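Local coordinates for 1H-3-hydroxy-4-oxoquinoline 2,4-dioxygenase (Pseudomonas putida, PDB 3IBT), which cleaves the heterocyclic ring of 3-hydroxy-1H-quinolin-4-one with dioxygen, without any cofactor, giving N-formylanthranilate and carbon monoxide, at residues Y142-W153 and M170-Q179. Sequence-based numbering, arbitrary orientation.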
loop_
_atom_site.group_PDB
_atom_site.type_symbol
_atom_site.label_atom_id
_atom_site.label_comp_id
_atom_site.label_asym_id
_atom_site.label_seq_id
_atom_site.Cartn_x
_atom_site.Cartn_y
_atom_site.Cartn_z
ATOM N N TYR A 142 -20.687 1.927 -9.724
ATOM C CA TYR A 142 -19.362 1.767 -9.149
ATOM C C TYR A 142 -19.296 0.602 -8.172
ATOM O O TYR A 142 -18.300 -0.077 -8.119
ATOM C CB TYR A 142 -18.862 3.070 -8.505
ATOM C CG TYR A 142 -19.699 3.625 -7.362
ATOM C CD1 TYR A 142 -19.459 3.236 -6.032
ATOM C CD2 TYR A 142 -20.697 4.573 -7.604
ATOM C CE1 TYR A 142 -20.216 3.756 -4.967
ATOM C CE2 TYR A 142 -21.469 5.114 -6.544
ATOM C CZ TYR A 142 -21.222 4.701 -5.228
ATOM O OH TYR A 142 -21.984 5.225 -4.193
ATOM N N VAL A 143 -20.364 0.359 -7.424
ATOM C CA VAL A 143 -20.468 -0.798 -6.528
ATOM C C VAL A 143 -20.166 -2.147 -7.189
ATOM O O VAL A 143 -19.270 -2.861 -6.736
ATOM C CB VAL A 143 -21.837 -0.834 -5.854
ATOM C CG1 VAL A 143 -21.898 0.244 -4.793
ATOM C CG2 VAL A 143 -22.968 -0.604 -6.893
ATOM N N ALA A 144 -20.866 -2.479 -8.268
ATOM C CA ALA A 144 -20.602 -3.711 -8.998
ATOM C C ALA A 144 -19.111 -3.859 -9.407
ATOM O O ALA A 144 -18.587 -4.979 -9.531
ATOM C CB ALA A 144 -21.496 -3.795 -10.194
ATOM N N GLY A 145 -18.430 -2.727 -9.595
ATOM C CA GLY A 145 -16.997 -2.703 -9.932
ATOM C C GLY A 145 -16.161 -2.850 -8.690
ATOM O O GLY A 145 -15.152 -3.563 -8.692
ATOM N N ARG A 146 -16.575 -2.166 -7.626
ATOM C CA ARG A 146 -16.025 -2.435 -6.307
ATOM C C ARG A 146 -16.153 -3.923 -6.011
ATOM O O ARG A 146 -15.189 -4.543 -5.611
ATOM C CB ARG A 146 -16.740 -1.635 -5.209
ATOM C CG ARG A 146 -17.105 -2.506 -3.982
ATOM C CD ARG A 146 -18.077 -1.847 -3.062
ATOM N NE ARG A 146 -17.512 -0.577 -2.619
ATOM C CZ ARG A 146 -18.226 0.425 -2.109
ATOM N NH1 ARG A 146 -19.552 0.315 -1.941
ATOM N NH2 ARG A 146 -17.601 1.539 -1.753
ATOM N N GLN A 147 -17.347 -4.486 -6.214
ATOM C CA GLN A 147 -17.639 -5.834 -5.756
ATOM C C GLN A 147 -16.798 -6.815 -6.530
ATOM O O GLN A 147 -16.368 -7.819 -5.991
ATOM C CB GLN A 147 -19.111 -6.170 -5.938
ATOM C CG GLN A 147 -19.526 -7.424 -5.217
ATOM C CD GLN A 147 -19.440 -7.242 -3.741
ATOM O OE1 GLN A 147 -20.101 -6.378 -3.189
ATOM N NE2 GLN A 147 -18.611 -8.043 -3.081
ATOM N N SER A 148 -16.554 -6.502 -7.794
ATOM C CA SER A 148 -15.784 -7.368 -8.649
ATOM C C SER A 148 -14.417 -7.740 -8.051
ATOM O O SER A 148 -14.087 -8.924 -7.950
ATOM C CB SER A 148 -15.577 -6.709 -9.982
ATOM O OG SER A 148 -14.619 -7.484 -10.679
ATOM N N PHE A 149 -13.647 -6.714 -7.675
ATOM C CA PHE A 149 -12.411 -6.847 -6.912
ATOM C C PHE A 149 -12.582 -7.703 -5.650
ATOM O O PHE A 149 -11.819 -8.659 -5.436
ATOM C CB PHE A 149 -11.854 -5.468 -6.514
ATOM C CG PHE A 149 -11.047 -4.791 -7.598
ATOM C CD1 PHE A 149 -11.514 -3.622 -8.203
ATOM C CD2 PHE A 149 -9.831 -5.326 -8.018
ATOM C CE1 PHE A 149 -10.793 -3.002 -9.204
ATOM C CE2 PHE A 149 -9.094 -4.711 -9.036
ATOM C CZ PHE A 149 -9.561 -3.556 -9.618
ATOM N N PHE A 150 -13.568 -7.366 -4.815
ATOM C CA PHE A 150 -13.782 -8.109 -3.573
ATOM C C PHE A 150 -13.844 -9.601 -3.811
ATOM O O PHE A 150 -13.121 -10.350 -3.171
ATOM C CB PHE A 150 -15.070 -7.699 -2.890
ATOM C CG PHE A 150 -15.058 -6.304 -2.297
ATOM C CD1 PHE A 150 -13.897 -5.538 -2.240
ATOM C CD2 PHE A 150 -16.227 -5.769 -1.750
ATOM C CE1 PHE A 150 -13.917 -4.248 -1.664
ATOM C CE2 PHE A 150 -16.244 -4.503 -1.176
ATOM C CZ PHE A 150 -15.086 -3.745 -1.134
ATOM N N ASP A 151 -14.708 -10.030 -4.730
ATOM C CA ASP A 151 -14.891 -11.450 -5.009
ATOM C C ASP A 151 -13.518 -12.058 -5.295
ATOM O O ASP A 151 -13.190 -13.168 -4.840
ATOM C CB ASP A 151 -15.834 -11.658 -6.203
ATOM C CG ASP A 151 -17.315 -11.336 -5.873
ATOM O OD1 ASP A 151 -17.983 -12.163 -5.208
ATOM O OD2 ASP A 151 -17.833 -10.271 -6.304
ATOM N N GLU A 152 -12.706 -11.292 -6.021
ATOM C CA GLU A 152 -11.372 -11.708 -6.400
ATOM C C GLU A 152 -10.425 -11.670 -5.201
ATOM O O GLU A 152 -9.968 -12.707 -4.722
ATOM C CB GLU A 152 -10.842 -10.823 -7.520
ATOM C CG GLU A 152 -9.397 -11.164 -7.906
ATOM C CD GLU A 152 -8.884 -10.303 -9.061
ATOM O OE1 GLU A 152 -9.581 -10.222 -10.108
ATOM O OE2 GLU A 152 -7.784 -9.706 -8.918
ATOM N N TRP A 153 -10.134 -10.467 -4.729
ATOM C CA TRP A 153 -9.310 -10.262 -3.548
ATOM C C TRP A 153 -9.564 -11.260 -2.406
ATOM O O TRP A 153 -8.597 -11.758 -1.759
ATOM C CB TRP A 153 -9.498 -8.826 -3.064
ATOM C CG TRP A 153 -8.844 -7.801 -3.980
ATOM C CD1 TRP A 153 -7.918 -8.047 -4.962
ATOM C CD2 TRP A 153 -9.031 -6.378 -3.957
ATOM N NE1 TRP A 153 -7.523 -6.876 -5.556
ATOM C CE2 TRP A 153 -8.183 -5.830 -4.962
ATOM C CE3 TRP A 153 -9.813 -5.514 -3.184
ATOM C CZ2 TRP A 153 -8.120 -4.451 -5.233
ATOM C CZ3 TRP A 153 -9.737 -4.148 -3.441
ATOM C CH2 TRP A 153 -8.902 -3.630 -4.461
HETATM N N MSE A 170 -13.641 -1.133 3.798
HETATM C CA MSE A 170 -13.481 -0.597 2.462
HETATM C C MSE A 170 -14.803 -0.134 1.847
HETATM O O MSE A 170 -14.852 0.935 1.233
HETATM C CB MSE A 170 -12.810 -1.624 1.561
HETATM C CG MSE A 170 -11.451 -2.027 2.009
HETATM SE SE MSE A 170 -10.438 -2.827 0.472
HETATM C CE MSE A 170 -11.262 -4.644 0.481
ATOM N N PRO A 171 -15.881 -0.927 2.013
ATOM C CA PRO A 171 -17.030 -0.506 1.245
ATOM C C PRO A 171 -17.725 0.668 1.963
ATOM O O PRO A 171 -18.591 1.319 1.403
ATOM C CB PRO A 171 -17.898 -1.779 1.191
ATOM C CG PRO A 171 -17.129 -2.859 1.945
ATOM C CD PRO A 171 -16.178 -2.124 2.823
ATOM N N TRP A 172 -17.286 0.930 3.191
ATOM C CA TRP A 172 -17.780 2.013 4.035
ATOM C C TRP A 172 -17.426 3.397 3.480
ATOM O O TRP A 172 -18.214 4.344 3.632
ATOM C CB TRP A 172 -17.226 1.831 5.455
ATOM C CG TRP A 172 -17.403 2.986 6.353
ATOM C CD1 TRP A 172 -18.547 3.350 6.982
ATOM C CD2 TRP A 172 -16.398 3.938 6.747
ATOM N NE1 TRP A 172 -18.334 4.479 7.736
ATOM C CE2 TRP A 172 -17.026 4.866 7.613
ATOM C CE3 TRP A 172 -15.037 4.103 6.445
ATOM C CZ2 TRP A 172 -16.337 5.956 8.193
ATOM C CZ3 TRP A 172 -14.344 5.185 7.023
ATOM C CH2 TRP A 172 -15.006 6.100 7.889
ATOM N N PHE A 173 -16.258 3.511 2.834
ATOM C CA PHE A 173 -15.833 4.771 2.189
ATOM C C PHE A 173 -16.783 5.163 1.042
ATOM O O PHE A 173 -17.523 4.313 0.519
ATOM C CB PHE A 173 -14.404 4.678 1.646
ATOM C CG PHE A 173 -13.327 4.566 2.706
ATOM C CD1 PHE A 173 -12.804 3.331 3.051
ATOM C CD2 PHE A 173 -12.800 5.702 3.308
ATOM C CE1 PHE A 173 -11.800 3.233 4.007
ATOM C CE2 PHE A 173 -11.806 5.614 4.258
ATOM C CZ PHE A 173 -11.303 4.387 4.608
ATOM N N HIS A 174 -16.760 6.435 0.641
ATOM C CA HIS A 174 -17.713 6.915 -0.351
ATOM C C HIS A 174 -17.392 6.486 -1.777
ATOM O O HIS A 174 -16.227 6.326 -2.148
ATOM C CB HIS A 174 -17.849 8.438 -0.294
ATOM C CG HIS A 174 -18.221 8.961 1.055
ATOM N ND1 HIS A 174 -17.852 10.218 1.492
ATOM C CD2 HIS A 174 -18.918 8.400 2.069
ATOM C CE1 HIS A 174 -18.314 10.414 2.711
ATOM N NE2 HIS A 174 -18.963 9.325 3.085
ATOM N N GLY A 175 -18.449 6.343 -2.580
ATOM C CA GLY A 175 -18.319 6.096 -4.020
ATOM C C GLY A 175 -17.358 7.040 -4.722
ATOM O O GLY A 175 -16.589 6.617 -5.591
ATOM N N GLU A 176 -17.399 8.319 -4.333
ATOM C CA GLU A 176 -16.445 9.320 -4.834
ATOM C C GLU A 176 -14.954 9.003 -4.492
ATOM O O GLU A 176 -14.014 9.451 -5.171
ATOM C CB GLU A 176 -16.864 10.718 -4.376
ATOM C CG GLU A 176 -18.119 11.230 -5.090
ATOM C CD GLU A 176 -18.180 12.822 -4.970
ATOM O OE1 GLU A 176 -17.326 13.481 -4.190
ATOM O OE2 GLU A 176 -19.212 13.381 -5.579
HETATM N N MSE A 177 -14.730 8.216 -3.455
HETATM C CA MSE A 177 -13.383 7.795 -3.224
HETATM C C MSE A 177 -13.096 6.529 -4.043
HETATM O O MSE A 177 -12.056 6.426 -4.687
HETATM C CB MSE A 177 -13.132 7.592 -1.746
HETATM C CG MSE A 177 -11.659 7.431 -1.400
HETATM SE SE MSE A 177 -10.570 9.048 -1.678
HETATM C CE MSE A 177 -11.464 10.202 -0.272
ATOM N N TRP A 178 -14.020 5.573 -4.041
ATOM C CA TRP A 178 -13.811 4.370 -4.819
ATOM C C TRP A 178 -13.387 4.727 -6.270
ATOM O O TRP A 178 -12.545 4.055 -6.912
ATOM C CB TRP A 178 -15.055 3.453 -4.804
ATOM C CG TRP A 178 -14.733 2.178 -5.534
ATOM C CD1 TRP A 178 -15.148 1.827 -6.774
ATOM C CD2 TRP A 178 -13.837 1.137 -5.100
ATOM N NE1 TRP A 178 -14.607 0.612 -7.130
ATOM C CE2 TRP A 178 -13.793 0.173 -6.122
ATOM C CE3 TRP A 178 -13.089 0.920 -3.941
ATOM C CZ2 TRP A 178 -13.017 -0.998 -6.026
ATOM C CZ3 TRP A 178 -12.306 -0.235 -3.851
ATOM C CH2 TRP A 178 -12.285 -1.176 -4.882
ATOM N N GLN A 179 -13.977 5.812 -6.757
ATOM C CA GLN A 179 -13.804 6.246 -8.121
ATOM C C GLN A 179 -12.491 6.956 -8.287
ATOM O O GLN A 179 -11.735 6.619 -9.185
ATOM C CB GLN A 179 -14.957 7.145 -8.529
ATOM C CG GLN A 179 -16.265 6.382 -8.701
ATOM C CD GLN A 179 -17.475 7.301 -8.817
ATOM O OE1 GLN A 179 -17.340 8.519 -8.989
ATOM N NE2 GLN A 179 -18.668 6.716 -8.732
#
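Tyr142 lays one ring face over CA of Gly175, in the first turn of helix 175-179, modelled too close for the exact fit to be trusted. Its CG sits between the backbone N and the carbonyl carbon (chi1 61°), which turns the ring toward that glycine. NE2 of Gln179 comes to the same ring obliquely, the amide plane 78° from the ring plane. With an alanine here the phenol ring is gone, and the Gln179 amide would probably lose its aromatic neighbour and be freer to turn. One turn on, Arg146 places CB over a face of Trp178, a CH-pi contact 3.8 Å from the centroid of the five-membered ring. Beyond CB, the chain carries the guanidinium over Pro171. Arg146 NH2 lies 3.3 Å from Pro171 O, but the angle is too poor for a hydrogen bond. Phe173 O lies near the guanidinium plane, 3.6 Å from Arg146 NH2. Phe149 meets the edge of the Trp178 indole, with Phe149 CD1 3.7 Å from Trp178 CZ2. Phe150 packs against Pro171, its CE2 3.6 Å from Pro171 CG, and also touches the selenomethionine methyl of Met170. Trp153 closes the row. Trp153 CZ3 lies 4.2 Å from Trp178 CH2, at the indole edge, and Met170 SE makes an oblique Met-aromatic contact with the Trp153 ring. Trp153 also stacks on His244, the probable proton donor/acceptor, and probably contributes to substrate binding. The segments belong to helices inserted between strands 115-119 and 207-212 of the alpha/beta-hydrolase fold, the position of the cap. The contact is mainly aromatic and apolar, and the nearby carbonyls probably ease the Arg146 charge electrostatically.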